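Envelope glycoprotein (Bourbon virus, PDB 5ZKX) probably drives fusion of the viral envelope with the host membrane, as its gp64 relatives do, and is seen here as a postfusion trimer. Local coordinates at residues 50-55 and 70-75; 124-129 and 138-143; 120-125 and 435-440; 93-98 and 110-115. One frame throughout, in Å; residues are numbered along the deposited sequence.

Contact 1 of 4, residues 50-55 and 70-75; sequences AYWRSY and NSLNPK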
loop_
_atom_site.group_PDB
_atom_site.type_symbol
_atom_site.label_atom_id
_atom_site.label_comp_id
_atom_site.label_asym_id
_atom_site.label_seq_id
_atom_site.Cartn_x
_atom_site.Cartn_y
_atom_site.Cartn_z
ATOM N N ALA A 50 -36.531 5.289 -4.548
ATOM C CA ALA A 50 -37.384 4.908 -3.433
ATOM C C ALA A 50 -38.327 6.066 -3.140
ATOM O O ALA A 50 -38.164 7.175 -3.655
ATOM C CB ALA A 50 -36.564 4.541 -2.193
ATOM N N TYR A 51 -39.321 5.794 -2.300
ATOM C CA TYR A 51 -40.231 6.838 -1.861
ATOM C C TYR A 51 -40.564 6.655 -0.388
ATOM O O TYR A 51 -40.725 5.530 0.096
ATOM C CB TYR A 51 -41.516 6.872 -2.712
ATOM C CG TYR A 51 -42.425 5.661 -2.612
ATOM C CD1 TYR A 51 -43.373 5.560 -1.602
ATOM C CD2 TYR A 51 -42.365 4.642 -3.554
ATOM C CE1 TYR A 51 -44.213 4.470 -1.515
ATOM C CE2 TYR A 51 -43.206 3.546 -3.476
ATOM C CZ TYR A 51 -44.129 3.468 -2.454
ATOM O OH TYR A 51 -44.969 2.382 -2.363
ATOM N N TRP A 52 -40.646 7.776 0.316
ATOM C CA TRP A 52 -41.129 7.806 1.686
ATOM C C TRP A 52 -42.615 8.144 1.676
ATOM O O TRP A 52 -43.024 9.142 1.074
ATOM C CB TRP A 52 -40.349 8.838 2.499
ATOM C CG TRP A 52 -41.020 9.240 3.764
ATOM C CD1 TRP A 52 -41.785 10.353 3.969
ATOM C CD2 TRP A 52 -40.989 8.537 5.011
ATOM N NE1 TRP A 52 -42.232 10.383 5.267
ATOM C CE2 TRP A 52 -41.756 9.279 5.927
ATOM C CE3 TRP A 52 -40.389 7.348 5.439
ATOM C CZ2 TRP A 52 -41.937 8.874 7.246
ATOM C CZ3 TRP A 52 -40.570 6.948 6.749
ATOM C CH2 TRP A 52 -41.338 7.708 7.636
ATOM N N ARG A 53 -43.420 7.306 2.325
ATOM C CA ARG A 53 -44.863 7.498 2.378
ATOM C C ARG A 53 -45.310 7.596 3.828
ATOM O O ARG A 53 -44.915 6.773 4.657
ATOM C CB ARG A 53 -45.602 6.358 1.673
ATOM C CG ARG A 53 -47.110 6.371 1.889
ATOM C CD ARG A 53 -47.692 4.977 1.759
ATOM N NE ARG A 53 -47.810 4.563 0.364
ATOM C CZ ARG A 53 -47.835 3.297 -0.039
ATOM N NH1 ARG A 53 -47.746 2.312 0.847
ATOM N NH2 ARG A 53 -47.948 3.014 -1.331
ATOM N N SER A 54 -46.131 8.602 4.129
ATOM C CA SER A 54 -46.707 8.780 5.460
ATOM C C SER A 54 -48.210 8.987 5.306
ATOM O O SER A 54 -48.662 10.087 4.975
ATOM C CB SER A 54 -46.064 9.949 6.198
ATOM O OG SER A 54 -46.399 9.910 7.575
ATOM N N TYR A 55 -48.976 7.930 5.554
ATOM C CA TYR A 55 -50.430 7.947 5.463
ATOM C C TYR A 55 -50.986 7.931 6.881
ATOM O O TYR A 55 -50.954 6.896 7.555
ATOM C CB TYR A 55 -50.930 6.752 4.658
ATOM C CG TYR A 55 -52.390 6.809 4.280
ATOM C CD1 TYR A 55 -52.852 7.740 3.358
ATOM C CD2 TYR A 55 -53.305 5.919 4.827
ATOM C CE1 TYR A 55 -54.182 7.791 2.999
ATOM C CE2 TYR A 55 -54.640 5.963 4.475
ATOM C CZ TYR A 55 -55.072 6.902 3.558
ATOM O OH TYR A 55 -56.398 6.954 3.198
ATOM N N ASN A 70 -46.384 4.683 8.119
ATOM C CA ASN A 70 -45.245 5.198 7.377
ATOM C C ASN A 70 -44.388 4.047 6.868
ATOM O O ASN A 70 -44.259 3.011 7.527
ATOM C CB ASN A 70 -44.383 6.124 8.246
ATOM C CG ASN A 70 -45.175 7.261 8.865
ATOM O OD1 ASN A 70 -46.269 7.593 8.416
ATOM N ND2 ASN A 70 -44.614 7.868 9.905
ATOM N N SER A 71 -43.789 4.244 5.694
ATOM C CA SER A 71 -42.959 3.209 5.097
ATOM C C SER A 71 -41.949 3.833 4.144
ATOM O O SER A 71 -42.250 4.821 3.469
ATOM C CB SER A 71 -43.814 2.177 4.356
ATOM O OG SER A 71 -44.560 2.792 3.320
ATOM N N LEU A 72 -40.751 3.249 4.109
ATOM C CA LEU A 72 -39.750 3.527 3.083
ATOM C C LEU A 72 -39.796 2.372 2.091
ATOM O O LEU A 72 -39.441 1.241 2.435
ATOM C CB LEU A 72 -38.355 3.659 3.689
ATOM C CG LEU A 72 -37.734 5.034 3.925
ATOM C CD1 LEU A 72 -36.387 4.851 4.602
ATOM C CD2 LEU A 72 -37.582 5.807 2.624
ATOM N N ASN A 73 -40.239 2.651 0.868
ATOM C CA ASN A 73 -40.443 1.590 -0.107
ATOM C C ASN A 73 -39.481 1.737 -1.272
ATOM O O ASN A 73 -39.417 2.808 -1.891
ATOM C CB ASN A 73 -41.886 1.598 -0.621
ATOM C CG ASN A 73 -42.900 1.428 0.490
ATOM O OD1 ASN A 73 -43.466 2.403 0.981
ATOM N ND2 ASN A 73 -43.135 0.186 0.893
ATOM N N PRO A 74 -38.727 0.690 -1.601
ATOM C CA PRO A 74 -37.834 0.758 -2.760
ATOM C C PRO A 74 -38.573 0.433 -4.048
ATOM O O PRO A 74 -39.361 -0.512 -4.120
ATOM C CB PRO A 74 -36.782 -0.310 -2.445
ATOM C CG PRO A 74 -37.553 -1.341 -1.677
ATOM C CD PRO A 74 -38.600 -0.589 -0.881
ATOM N N LYS A 75 -38.315 1.236 -5.074
ATOM C CA LYS A 75 -38.868 1.016 -6.408
ATOM C C LYS A 75 -37.712 1.051 -7.396
ATOM O O LYS A 75 -37.520 2.041 -8.117
ATOM C CB LYS A 75 -39.944 2.049 -6.744
ATOM C CG LYS A 75 -41.319 1.706 -6.182
ATOM C CD LYS A 75 -41.922 0.489 -6.874
ATOM C CE LYS A 75 -42.992 -0.164 -6.011
ATOM N NZ LYS A 75 -43.535 -1.410 -6.626
#
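Tyr51 and Asn73 form a hydrogen-bonded antiparallel pair, and Asn73 also lies over the phenol. Its CB sits 3.8 Å from the centroid of the Tyr51 ring and 25° off the ring normal, a CH-pi contact on one face displaced toward the hydroxyl end. With chi1 at 66°, Tyr51 CG lies between its backbone N and carbonyl carbon, which brings the ring against the neighbouring strand. Lys75 meets the ring at its edge, CG 3.8 Å from Tyr51 CE2. The amide of Asn73 is held in turn by Ser71, whose OG donates to Asn73 OD1 at 2.6 Å. On the other face of the sheet, Trp52 and Leu72 cross at about a right angle, with Leu72 CG in the indole plane, 3.8 Å from Trp52 CE3. Asn70 CB reaches Trp52 CH2 at 3.5 Å. Tyr440 of a second subunit meets the Trp52 ring edge-to-face and is hydrogen-bonded through its hydroxyl to Leu72 N. Reciprocal N-H to O bonds join Tyr51 with Asn73 and Arg53 with Ser71. With the axes at 162°, this is an antiparallel beta hairpin of strands 44-58 and 67-74, cross-linked near its turn by the Cys56-Cys68 disulfide.

Contact 2 of 4, residues 124-129 and 138-143; sequences EKRSNN and NLSWRC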
loop_
_atom_site.group_PDB
_atom_site.type_symbol
_atom_site.label_atom_id
_atom_site.label_comp_id
_atom_site.label_asym_id
_atom_site.label_seq_id
_atom_site.Cartn_x
_atom_site.Cartn_y
_atom_site.Cartn_z
ATOM N N GLU A 124 -37.623 13.891 1.392
ATOM C CA GLU A 124 -37.788 14.531 2.688
ATOM C C GLU A 124 -38.707 13.677 3.548
ATOM O O GLU A 124 -39.776 13.254 3.095
ATOM C CB GLU A 124 -38.352 15.945 2.552
ATOM C CG GLU A 124 -38.428 16.690 3.879
ATOM C CD GLU A 124 -38.802 18.147 3.712
ATOM O OE1 GLU A 124 -38.126 19.010 4.312
ATOM O OE2 GLU A 124 -39.773 18.433 2.983
ATOM N N LYS A 125 -38.283 13.420 4.785
ATOM C CA LYS A 125 -39.031 12.570 5.709
ATOM C C LYS A 125 -40.006 13.442 6.495
ATOM O O LYS A 125 -39.768 13.821 7.643
ATOM C CB LYS A 125 -38.072 11.820 6.624
ATOM C CG LYS A 125 -38.730 10.840 7.575
ATOM C CD LYS A 125 -37.807 10.532 8.733
ATOM C CE LYS A 125 -38.403 9.491 9.655
ATOM N NZ LYS A 125 -37.510 9.235 10.821
ATOM N N ARG A 126 -41.131 13.762 5.857
ATOM C CA ARG A 126 -42.120 14.670 6.423
ATOM C C ARG A 126 -43.438 13.948 6.665
ATOM O O ARG A 126 -43.833 13.072 5.893
ATOM C CB ARG A 126 -42.353 15.878 5.514
ATOM C CG ARG A 126 -42.836 15.514 4.139
ATOM C CD ARG A 126 -43.444 16.700 3.423
ATOM N NE ARG A 126 -43.974 16.290 2.128
ATOM C CZ ARG A 126 -43.264 16.265 1.006
ATOM N NH1 ARG A 126 -41.990 16.636 1.011
ATOM N NH2 ARG A 126 -43.831 15.870 -0.124
ATOM N N SER A 127 -44.113 14.329 7.750
ATOM C CA SER A 127 -45.372 13.720 8.147
ATOM C C SER A 127 -46.173 14.732 8.950
ATOM O O SER A 127 -45.607 15.624 9.588
ATOM C CB SER A 127 -45.145 12.445 8.969
ATOM O OG SER A 127 -46.343 12.007 9.585
ATOM N N ASN A 128 -47.496 14.591 8.905
ATOM C CA ASN A 128 -48.380 15.418 9.713
ATOM C C ASN A 128 -49.752 14.761 9.765
ATOM O O ASN A 128 -50.198 14.162 8.784
ATOM C CB ASN A 128 -48.482 16.847 9.165
ATOM C CG ASN A 128 -49.190 16.917 7.834
ATOM O OD1 ASN A 128 -48.664 16.479 6.811
ATOM N ND2 ASN A 128 -50.390 17.479 7.835
ATOM N N ASN A 129 -50.404 14.868 10.921
ATOM C CA ASN A 129 -51.693 14.226 11.171
ATOM C C ASN A 129 -52.640 15.205 11.863
ATOM O O ASN A 129 -53.267 14.894 12.877
ATOM C CB ASN A 129 -51.499 12.957 11.998
ATOM C CG ASN A 129 -52.718 12.067 11.995
ATOM O OD1 ASN A 129 -53.476 12.036 11.028
ATOM N ND2 ASN A 129 -52.914 11.335 13.082
ATOM N N ASN A 138 -48.439 12.229 2.872
ATOM C CA ASN A 138 -47.154 12.808 2.520
ATOM C C ASN A 138 -46.375 11.784 1.710
ATOM O O ASN A 138 -46.326 10.604 2.071
ATOM C CB ASN A 138 -46.348 13.219 3.758
ATOM C CG ASN A 138 -46.842 14.507 4.377
ATOM O OD1 ASN A 138 -46.533 15.599 3.899
ATOM N ND2 ASN A 138 -47.612 14.387 5.451
ATOM N N LEU A 139 -45.763 12.243 0.622
ATOM C CA LEU A 139 -45.024 11.371 -0.285
ATOM C C LEU A 139 -43.813 12.126 -0.812
ATOM O O LEU A 139 -43.960 13.210 -1.384
ATOM C CB LEU A 139 -45.917 10.903 -1.436
ATOM C CG LEU A 139 -45.419 9.773 -2.333
ATOM C CD1 LEU A 139 -45.317 8.477 -1.551
ATOM C CD2 LEU A 139 -46.334 9.604 -3.536
ATOM N N SER A 140 -42.620 11.557 -0.616
ATOM C CA SER A 140 -41.366 12.153 -1.061
ATOM C C SER A 140 -40.511 11.095 -1.743
ATOM O O SER A 140 -40.401 9.968 -1.255
ATOM C CB SER A 140 -40.600 12.764 0.112
ATOM O OG SER A 140 -39.651 13.715 -0.334
ATOM N N TRP A 141 -39.895 11.464 -2.863
ATOM C CA TRP A 141 -39.171 10.523 -3.707
ATOM C C TRP A 141 -37.675 10.809 -3.697
ATOM O O TRP A 141 -37.236 11.937 -3.453
ATOM C CB TRP A 141 -39.680 10.572 -5.152
ATOM C CG TRP A 141 -41.049 10.009 -5.326
ATOM C CD1 TRP A 141 -42.232 10.637 -5.070
ATOM C CD2 TRP A 141 -41.383 8.697 -5.794
ATOM N NE1 TRP A 141 -43.282 9.798 -5.348
ATOM C CE2 TRP A 141 -42.788 8.600 -5.794
ATOM C CE3 TRP A 141 -40.630 7.595 -6.211
ATOM C CZ2 TRP A 141 -43.455 7.446 -6.197
ATOM C CZ3 TRP A 141 -41.295 6.449 -6.610
ATOM C CH2 TRP A 141 -42.693 6.384 -6.600
ATOM N N ARG A 142 -36.897 9.763 -3.966
ATOM C CA ARG A 142 -35.460 9.870 -4.156
ATOM C C ARG A 142 -35.071 9.034 -5.367
ATOM O O ARG A 142 -35.696 8.012 -5.658
ATOM C CB ARG A 142 -34.678 9.409 -2.915
ATOM C CG ARG A 142 -34.582 7.894 -2.754
ATOM C CD ARG A 142 -34.014 7.505 -1.398
ATOM N NE ARG A 142 -32.768 8.205 -1.094
ATOM C CZ ARG A 142 -31.566 7.639 -1.128
ATOM N NH1 ARG A 142 -31.441 6.359 -1.452
ATOM N NH2 ARG A 142 -30.489 8.351 -0.838
ATOM N N CYS A 143 -34.048 9.488 -6.086
ATOM C CA CYS A 143 -33.561 8.742 -7.238
ATOM C C CYS A 143 -32.173 9.237 -7.613
ATOM O O CYS A 143 -31.789 10.371 -7.315
ATOM C CB CYS A 143 -34.511 8.857 -8.435
ATOM S SG CYS A 143 -34.617 10.500 -9.168
HETATM O O HOH W 1 -48.518 12.439 6.673
#
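Asn138 and Ser140 reach from strand 134-148 to residues 124-128, an irregular chain that runs antiparallel beside the strand and is tied to it through side chains. It includes an inverse gamma turn centred on Lys125. The close part lies at Ser140 and Asn138. Ser140 OG takes the Glu124 N-H at 2.7 Å and 176°, almost perfectly straight, while also hydrogen-bonding Glu96. Arg126 CG lies between its backbone N and carbonyl carbon (chi1 59°), and the extended chain beyond it passes Asn138. There NE makes a weak bond of 3.2 Å to Asn138 OD1, which lies at the guanidinium edge. The guanidinium has stronger partners outside these residues, Val97 O for NH2 and Glu96 for NH1. Looser is the partly exposed Glu124 side chain: its OE2 lies 3.5 Å from Arg126 NH1, a weak salt bridge, and across the contact it touches Ser140 through CB alone. The other end, at Asn128, is buried, and a water there accepts from Asn128 N at 3.3 Å. This end belongs to the tight part: Asn138 ND2 donates to Asn128 OD1 at 2.7 Å, the acceptor lying in the plane of the Asn138 amide.

Contact 3 of 4, residues 120-125 and 435-440; sequences AKELEK and LDTMTY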
loop_
_atom_site.group_PDB
_atom_site.type_symbol
_atom_site.label_atom_id
_atom_site.label_comp_id
_atom_site.label_asym_id
_atom_site.label_seq_id
_atom_site.Cartn_x
_atom_site.Cartn_y
_atom_site.Cartn_z
ATOM N N ALA A 120 -30.947 14.844 -9.929
ATOM C CA ALA A 120 -30.716 14.182 -8.654
ATOM C C ALA A 120 -31.799 14.645 -7.693
ATOM O O ALA A 120 -32.212 15.806 -7.734
ATOM C CB ALA A 120 -29.324 14.489 -8.095
ATOM N N LYS A 121 -32.259 13.736 -6.835
ATOM C CA LYS A 121 -33.419 14.012 -5.992
ATOM C C LYS A 121 -33.308 13.215 -4.703
ATOM O O LYS A 121 -33.231 11.986 -4.741
ATOM C CB LYS A 121 -34.714 13.661 -6.727
ATOM C CG LYS A 121 -35.972 13.767 -5.881
ATOM C CD LYS A 121 -36.265 15.208 -5.504
ATOM C CE LYS A 121 -37.536 15.307 -4.683
ATOM N NZ LYS A 121 -37.443 14.505 -3.432
ATOM N N GLU A 122 -33.304 13.913 -3.571
ATOM C CA GLU A 122 -33.337 13.290 -2.257
ATOM C C GLU A 122 -34.708 13.509 -1.631
ATOM O O GLU A 122 -35.314 14.570 -1.802
ATOM C CB GLU A 122 -32.248 13.858 -1.342
ATOM C CG GLU A 122 -32.044 13.060 -0.066
ATOM C CD GLU A 122 -31.833 11.583 -0.339
ATOM O OE1 GLU A 122 -30.836 11.235 -1.007
ATOM O OE2 GLU A 122 -32.669 10.769 0.100
ATOM N N LEU A 123 -35.196 12.501 -0.913
ATOM C CA LEU A 123 -36.519 12.601 -0.322
ATOM C C LEU A 123 -36.464 13.379 0.987
ATOM O O LEU A 123 -35.412 13.522 1.615
ATOM C CB LEU A 123 -37.124 11.212 -0.095
ATOM C CG LEU A 123 -36.521 10.250 0.933
ATOM C CD1 LEU A 123 -37.092 10.474 2.323
ATOM C CD2 LEU A 123 -36.780 8.822 0.500
ATOM N N GLU A 124 -37.623 13.891 1.392
ATOM C CA GLU A 124 -37.788 14.531 2.688
ATOM C C GLU A 124 -38.707 13.677 3.548
ATOM O O GLU A 124 -39.776 13.254 3.095
ATOM C CB GLU A 124 -38.352 15.945 2.552
ATOM C CG GLU A 124 -38.428 16.690 3.879
ATOM C CD GLU A 124 -38.802 18.147 3.712
ATOM O OE1 GLU A 124 -38.126 19.010 4.312
ATOM O OE2 GLU A 124 -39.773 18.433 2.983
ATOM N N LYS A 125 -38.283 13.420 4.785
ATOM C CA LYS A 125 -39.031 12.570 5.709
ATOM C C LYS A 125 -40.006 13.442 6.495
ATOM O O LYS A 125 -39.768 13.821 7.643
ATOM C CB LYS A 125 -38.072 11.820 6.624
ATOM C CG LYS A 125 -38.730 10.840 7.575
ATOM C CD LYS A 125 -37.807 10.532 8.733
ATOM C CE LYS A 125 -38.403 9.491 9.655
ATOM N NZ LYS A 125 -37.510 9.235 10.821
ATOM N N LEU A 435 -29.431 7.773 5.058
ATOM C CA LEU A 435 -29.268 7.895 6.501
ATOM C C LEU A 435 -29.326 9.352 6.933
ATOM O O LEU A 435 -29.975 9.686 7.932
ATOM C CB LEU A 435 -27.945 7.267 6.937
ATOM C CG LEU A 435 -27.874 5.741 6.981
ATOM C CD1 LEU A 435 -26.477 5.296 7.377
ATOM C CD2 LEU A 435 -28.911 5.167 7.936
ATOM N N ASP A 436 -28.664 10.237 6.185
ATOM C CA ASP A 436 -28.601 11.641 6.581
ATOM C C ASP A 436 -29.974 12.301 6.527
ATOM O O ASP A 436 -30.287 13.154 7.362
ATOM C CB ASP A 436 -27.615 12.395 5.689
ATOM C CG ASP A 436 -26.172 12.190 6.105
ATOM O OD1 ASP A 436 -25.920 11.404 7.043
ATOM O OD2 ASP A 436 -25.286 12.819 5.489
ATOM N N THR A 437 -30.807 11.922 5.557
ATOM C CA THR A 437 -32.105 12.568 5.408
ATOM C C THR A 437 -33.166 11.989 6.336
ATOM O O THR A 437 -34.168 12.662 6.599
ATOM C CB THR A 437 -32.587 12.478 3.954
ATOM O OG1 THR A 437 -33.768 13.270 3.790
ATOM C CG2 THR A 437 -32.903 11.043 3.572
ATOM N N MET A 438 -32.964 10.774 6.849
ATOM C CA MET A 438 -33.947 10.101 7.683
ATOM C C MET A 438 -33.708 10.299 9.178
ATOM O O MET A 438 -34.173 9.481 9.976
ATOM C CB MET A 438 -33.968 8.603 7.369
ATOM C CG MET A 438 -34.444 8.252 5.971
ATOM S SD MET A 438 -36.199 8.544 5.737
ATOM C CE MET A 438 -36.885 7.505 7.013
ATOM N N THR A 439 -33.004 11.359 9.579
ATOM C CA THR A 439 -32.674 11.511 10.993
ATOM C C THR A 439 -33.863 11.983 11.827
ATOM O O THR A 439 -33.977 11.607 12.999
ATOM C CB THR A 439 -31.504 12.478 11.178
ATOM O OG1 THR A 439 -31.751 13.680 10.443
ATOM C CG2 THR A 439 -30.210 11.844 10.696
ATOM N N TYR A 440 -34.745 12.804 11.261
ATOM C CA TYR A 440 -35.912 13.246 12.011
ATOM C C TYR A 440 -37.021 13.630 11.046
ATOM O O TYR A 440 -36.779 13.950 9.879
ATOM C CB TYR A 440 -35.572 14.406 12.955
ATOM C CG TYR A 440 -35.314 15.739 12.283
ATOM C CD1 TYR A 440 -36.305 16.706 12.222
ATOM C CD2 TYR A 440 -34.074 16.041 11.739
ATOM C CE1 TYR A 440 -36.076 17.931 11.622
ATOM C CE2 TYR A 440 -33.834 17.264 11.138
ATOM C CZ TYR A 440 -34.840 18.206 11.082
ATOM O OH TYR A 440 -34.613 19.429 10.490
HETATM O O HOH W 2 -35.855 14.629 5.349
#
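Thr437, in the last turn of helix 422-437, gives its hydroxyl to the Leu123 carbonyl, Thr437 OG1 to Leu123 O being 2.7 Å. The direction of this bond is clear, and chi1 of -172° carries OG1 toward the loop. Two further polar links are less direct. A water accepts from Lys125 N at 2.8 Å and donates to Thr437 O at 2.9 Å, joining loop and helix end, and Lys125 NZ makes a weak bond of 3.5 Å to Met438 O. Apolar packing centres on Met438, whose bent chain crosses the extended Lys125 chain at about a right angle. Met438 CE touches Lys125 CD at 3.6 Å, and Met438 SD lies 4.0 Å from Leu123 CD1. Glu122 OE2 makes a van der Waals touch with the methyl Thr437 CG2 at 3.5 Å, while its salt bridge is to Arg142. Lys125 thus serves two subunits: its aliphatic chain packs on Met438 of its own subunit and also touches Tyr440 of a second, while the amine bonds mainly to Thr439 O of that second subunit. Both carbonyls it meets lie just past the end of helix 422-437, one in each chain, and two such ends would probably suit a positive charge.

Contact 4 of 4, residues 93-98 and 110-115; sequences TGPEVQ and VDWKMD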
loop_
_atom_site.group_PDB
_atom_site.type_symbol
_atom_site.label_atom_id
_atom_site.label_comp_id
_atom_site.label_asym_id
_atom_site.label_seq_id
_atom_site.Cartn_x
_atom_site.Cartn_y
_atom_site.Cartn_z
ATOM N N THR A 93 -39.419 9.719 -11.242
ATOM C CA THR A 93 -40.106 9.310 -10.023
ATOM C C THR A 93 -41.567 9.738 -10.094
ATOM O O THR A 93 -42.013 10.357 -11.066
ATOM C CB THR A 93 -39.452 9.905 -8.769
ATOM O OG1 THR A 93 -39.250 11.313 -8.952
ATOM C CG2 THR A 93 -38.122 9.236 -8.485
ATOM N N GLY A 94 -42.312 9.398 -9.046
ATOM C CA GLY A 94 -43.671 9.851 -8.888
ATOM C C GLY A 94 -43.724 11.269 -8.359
ATOM O O GLY A 94 -42.718 11.984 -8.334
ATOM N N PRO A 95 -44.901 11.702 -7.915
ATOM C CA PRO A 95 -45.078 13.095 -7.496
ATOM C C PRO A 95 -44.718 13.348 -6.041
ATOM O O PRO A 95 -44.792 12.469 -5.179
ATOM C CB PRO A 95 -46.578 13.319 -7.727
ATOM C CG PRO A 95 -47.174 11.985 -7.420
ATOM C CD PRO A 95 -46.170 10.955 -7.888
ATOM N N GLU A 96 -44.329 14.591 -5.775
ATOM C CA GLU A 96 -44.064 15.057 -4.418
ATOM C C GLU A 96 -45.384 15.505 -3.800
ATOM O O GLU A 96 -45.962 16.517 -4.212
ATOM C CB GLU A 96 -43.044 16.194 -4.424
ATOM C CG GLU A 96 -42.566 16.610 -3.043
ATOM C CD GLU A 96 -41.300 15.891 -2.621
ATOM O OE1 GLU A 96 -40.557 15.427 -3.512
ATOM O OE2 GLU A 96 -41.045 15.788 -1.403
ATOM N N VAL A 97 -45.861 14.751 -2.815
ATOM C CA VAL A 97 -47.140 15.005 -2.166
ATOM C C VAL A 97 -46.876 15.536 -0.767
ATOM O O VAL A 97 -46.163 14.901 0.020
ATOM C CB VAL A 97 -48.001 13.735 -2.104
ATOM C CG1 VAL A 97 -49.239 14.003 -1.280
ATOM C CG2 VAL A 97 -48.349 13.252 -3.505
ATOM N N GLN A 98 -47.455 16.691 -0.452
ATOM C CA GLN A 98 -47.268 17.304 0.855
ATOM C C GLN A 98 -48.587 17.865 1.359
ATOM O O GLN A 98 -49.225 18.669 0.673
ATOM C CB GLN A 98 -46.219 18.414 0.802
ATOM C CG GLN A 98 -46.090 19.164 2.108
ATOM C CD GLN A 98 -44.998 20.203 2.078
ATOM O OE1 GLN A 98 -44.510 20.576 1.011
ATOM N NE2 GLN A 98 -44.609 20.684 3.252
ATOM N N VAL A 110 -51.833 5.384 -5.774
ATOM C CA VAL A 110 -52.319 5.759 -7.098
ATOM C C VAL A 110 -51.733 4.912 -8.220
ATOM O O VAL A 110 -52.381 4.769 -9.276
ATOM C CB VAL A 110 -52.052 7.268 -7.349
ATOM C CG1 VAL A 110 -51.865 7.601 -8.826
ATOM C CG2 VAL A 110 -53.182 8.103 -6.763
ATOM N N ASP A 111 -50.590 4.247 -8.017
ATOM C CA ASP A 111 -49.779 3.678 -9.096
ATOM C C ASP A 111 -49.312 4.799 -10.030
ATOM O O ASP A 111 -49.697 4.903 -11.197
ATOM C CB ASP A 111 -50.542 2.577 -9.847
ATOM C CG ASP A 111 -49.662 1.794 -10.791
ATOM O OD1 ASP A 111 -48.713 1.136 -10.315
ATOM O OD2 ASP A 111 -49.923 1.831 -12.011
ATOM N N TRP A 112 -48.457 5.646 -9.448
ATOM C CA TRP A 112 -48.247 7.010 -9.922
ATOM C C TRP A 112 -47.715 7.104 -11.346
ATOM O O TRP A 112 -47.807 8.184 -11.942
ATOM C CB TRP A 112 -47.294 7.741 -8.978
ATOM C CG TRP A 112 -47.724 7.706 -7.545
ATOM C CD1 TRP A 112 -48.527 8.605 -6.910
ATOM C CD2 TRP A 112 -47.372 6.721 -6.566
ATOM N NE1 TRP A 112 -48.697 8.243 -5.597
ATOM C CE2 TRP A 112 -47.998 7.089 -5.360
ATOM C CE3 TRP A 112 -46.587 5.565 -6.592
ATOM C CZ2 TRP A 112 -47.866 6.342 -4.190
ATOM C CZ3 TRP A 112 -46.455 4.825 -5.431
ATOM C CH2 TRP A 112 -47.092 5.215 -4.246
ATOM N N LYS A 113 -47.155 6.029 -11.908
ATOM C CA LYS A 113 -46.660 6.048 -13.288
ATOM C C LYS A 113 -45.601 7.142 -13.472
ATOM O O LYS A 113 -45.829 8.171 -14.111
ATOM C CB LYS A 113 -47.815 6.221 -14.285
ATOM C CG LYS A 113 -48.158 4.967 -15.071
ATOM C CD LYS A 113 -48.395 3.779 -14.152
ATOM C CE LYS A 113 -48.843 2.563 -14.944
ATOM N NZ LYS A 113 -50.137 2.809 -15.639
ATOM N N MET A 114 -44.447 6.893 -12.849
ATOM C CA MET A 114 -43.363 7.858 -12.683
ATOM C C MET A 114 -43.170 8.749 -13.901
ATOM O O MET A 114 -42.849 8.273 -14.993
ATOM C CB MET A 114 -42.062 7.104 -12.398
ATOM C CG MET A 114 -42.261 5.750 -11.763
ATOM S SD MET A 114 -42.728 5.933 -10.041
ATOM C CE MET A 114 -42.908 4.217 -9.545
ATOM N N ASP A 115 -43.340 10.057 -13.699
ATOM C CA ASP A 115 -43.164 11.027 -14.768
ATOM C C ASP A 115 -42.475 12.302 -14.311
ATOM O O ASP A 115 -42.334 13.228 -15.118
ATOM C CB ASP A 115 -44.521 11.378 -15.402
ATOM C CG ASP A 115 -45.578 11.727 -14.368
ATOM O OD1 ASP A 115 -45.236 11.826 -13.170
ATOM O OD2 ASP A 115 -46.753 11.895 -14.753
#
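Pro95 and Trp112 make the apolar part of this contact, crossing at about a right angle. Pro95 CD lies 3.5 Å from Trp112 CD1, and the same carbon is 3.6 Å from Trp112 CB, so the proline fits where the indole leaves its backbone. Trp112 CG is anti to its carbonyl carbon (chi1 -54°), which presents the pyrrole side of the ring to Pro95. Gly94 has no side chain to crowd Trp112 CB, which lies 4.2 Å from Gly94 CA. Sulfur contact comes next. Met114 SD lies 3.6 Å from Gly94 N, and the backbones approach to 4.3 Å between Gly94 CA and Met114 CA. Met114 CB also touches Thr93 O at 3.5 Å. Among polar atoms, Thr93 O lies 3.0 Å from Asp115 N. Thr93 and Asn116 are joined by a backbone hydrogen bond just beyond, where strand 91-93 ends and strand 116-118 begins. The polar side-chain atoms of Thr93 and Trp112 have partners elsewhere: Thr93 OG1 in His118 and Trp112 NE1 in Ile107 O. The indole further meets Tyr51 and Trp141 edge-to-face. The arrangement is that of irregular loops laid over an aromatic cluster on one face of a beta-sheet, in a region cross-linked by the Cys91-Cys143 and Cys108-Cys137 disulfides.

Overall arrangement
All four contacts lie on one side of the chain's centre. Contacts 1 and 2 share a sheet in which strands 44-58 and 134-148 are neighbours, their centres 8 Å apart. Contact 2 is the buried one and relies on side-chain hydrogen bonds; contacts 1, 3 and 4 are partly buried, and of these contact 1 has regular backbone pairing. Contacts 2 and 3 share Glu124 and Lys125, and a probable hydrogen bond from Lys121 NZ to Trp141 O joins them. Trp52 packs against Leu123 and Met438 on one face of the sheet, linking contact 1 to contact 3, where other subunits approach. Contact 4, which no other chain touches, packs on the opposite face.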